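Side-chain contact in PmoD (PDB 6CPD), which binds copper through its periplasmic cupredoxin-like domain and probably takes part in copper handling in methane-oxidizing bacteria: residues Phe43-Asn47 with Pro48-Asp52. Sequence-based numbering, arbitrary orientation.
Sequences FDIEN and PAFRD
A chi1 of -175° swings CG of Asn47 away from its own backbone N and beside the carbonyl carbon, turning the amide back to the start of the 48-52 segment, while Phe50, its CG anti to the carbonyl carbon (chi1 -80°), brings its ring under Asn47 CB. Asn47 OD1 accepts a hydrogen bond from Ala49 N at 2.8 Å, the donor tilted from the carbonyl plane. Asparagine suits this place because its short side chain can close such an Asx turn while Asn47 O accepts Phe50 N at 3.0 Å, the bond that opens the 3-10 segment. Its CB lies over one face of the Phe50 ring, towards the rim; the side chains cross at about a right angle, with amide and ring planes 15° apart. The other end of the amide, ND2, is hydrogen-bonded to Asp13. Were this residue an alanine, Ala49 N and Asp13 would probably lose their amide partner, though CB would still cover the ring. This 3-10 turn follows strand 37-45 in the cupredoxin-like beta-sandwich and leads the chain towards strand 55-61, in the other sheet. Proline fits its first position, which needs no N-H donor, and Pro48 O accepts Arg51 N. The branched Ile45 presses CG2 against Phe50 CB at 3.4 Å, both residues buried. A water sits between Ile45 O (2.7 Å) and Arg51 NE (2.9 Å), accepting from the latter.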
# COMPACT_ATOMS: atom_id res chain seq x y z
N PHE B 43 -4.21 -10.95 3.50
CA PHE B 43 -2.86 -10.63 3.98
C PHE B 43 -1.86 -11.58 3.32
O PHE B 43 -2.09 -12.78 3.24
CB PHE B 43 -2.79 -10.75 5.50
CG PHE B 43 -3.66 -9.76 6.23
CD1 PHE B 43 -5.01 -10.01 6.38
CD2 PHE B 43 -3.13 -8.60 6.75
CE1 PHE B 43 -5.82 -9.09 7.03
CE2 PHE B 43 -3.93 -7.69 7.40
CZ PHE B 43 -5.28 -7.94 7.55
N ASP B 44 -0.75 -11.01 2.84
CA ASP B 44 0.31 -11.79 2.20
C ASP B 44 1.63 -11.39 2.87
O ASP B 44 2.16 -10.30 2.63
CB ASP B 44 0.36 -11.49 0.69
CG ASP B 44 1.47 -12.26 -0.04
OD1 ASP B 44 2.35 -12.88 0.60
OD2 ASP B 44 1.49 -12.18 -1.29
N ILE B 45 2.18 -12.28 3.68
CA ILE B 45 3.39 -11.99 4.41
C ILE B 45 4.62 -12.11 3.52
O ILE B 45 4.89 -13.18 2.98
CB ILE B 45 3.52 -12.94 5.61
CG1 ILE B 45 2.30 -12.80 6.53
CG2 ILE B 45 4.81 -12.68 6.34
CD1 ILE B 45 2.16 -13.92 7.54
N GLU B 46 5.37 -11.01 3.33
CA GLU B 46 6.47 -11.03 2.37
C GLU B 46 7.68 -11.85 2.82
O GLU B 46 8.32 -12.50 2.00
CB GLU B 46 6.95 -9.60 2.05
CG GLU B 46 5.98 -8.81 1.16
CD GLU B 46 6.55 -7.47 0.70
OE1 GLU B 46 7.60 -7.03 1.23
OE2 GLU B 46 5.97 -6.87 -0.22
N ASN B 47 8.04 -11.77 4.10
CA ASN B 47 9.21 -12.48 4.63
C ASN B 47 8.83 -13.90 5.07
O ASN B 47 8.03 -14.08 5.99
CB ASN B 47 9.79 -11.69 5.81
CG ASN B 47 11.09 -12.29 6.35
OD1 ASN B 47 11.36 -13.48 6.21
ND2 ASN B 47 11.87 -11.45 7.02
N PRO B 48 9.39 -14.92 4.41
CA PRO B 48 9.12 -16.33 4.75
C PRO B 48 9.38 -16.69 6.23
O PRO B 48 8.71 -17.57 6.75
CB PRO B 48 10.08 -17.10 3.84
CG PRO B 48 10.34 -16.17 2.70
CD PRO B 48 10.33 -14.80 3.29
N ALA B 49 10.36 -16.05 6.86
CA ALA B 49 10.67 -16.33 8.27
C ALA B 49 9.50 -16.00 9.19
O ALA B 49 9.38 -16.59 10.27
CB ALA B 49 11.91 -15.56 8.70
N PHE B 50 8.64 -15.08 8.77
CA PHE B 50 7.48 -14.68 9.57
C PHE B 50 6.42 -15.78 9.61
O PHE B 50 5.48 -15.70 10.40
CB PHE B 50 6.84 -13.39 9.03
CG PHE B 50 7.55 -12.13 9.43
CD1 PHE B 50 8.89 -12.15 9.76
CD2 PHE B 50 6.87 -10.93 9.49
CE1 PHE B 50 9.55 -10.99 10.14
CE2 PHE B 50 7.51 -9.77 9.86
CZ PHE B 50 8.85 -9.80 10.20
N ARG B 51 6.56 -16.80 8.77
CA ARG B 51 5.56 -17.86 8.75
C ARG B 51 5.61 -18.72 10.01
O ARG B 51 4.69 -19.48 10.29
CB ARG B 51 5.73 -18.75 7.51
CG ARG B 51 5.39 -18.07 6.20
CD ARG B 51 5.65 -19.03 5.03
NE ARG B 51 5.57 -18.37 3.73
CZ ARG B 51 5.98 -18.92 2.60
NH1 ARG B 51 6.50 -20.13 2.60
NH2 ARG B 51 5.87 -18.25 1.45
N ASP B 52 6.71 -18.61 10.75
CA ASP B 52 6.88 -19.42 11.96
C ASP B 52 6.63 -18.53 13.18
O ASP B 52 6.88 -18.95 14.31
CB ASP B 52 8.29 -20.03 11.98
CG ASP B 52 8.36 -21.31 12.80
OD1 ASP B 52 7.64 -21.44 13.80
OD2 ASP B 52 9.16 -22.20 12.42
O HOH W 1 5.69 -15.52 3.97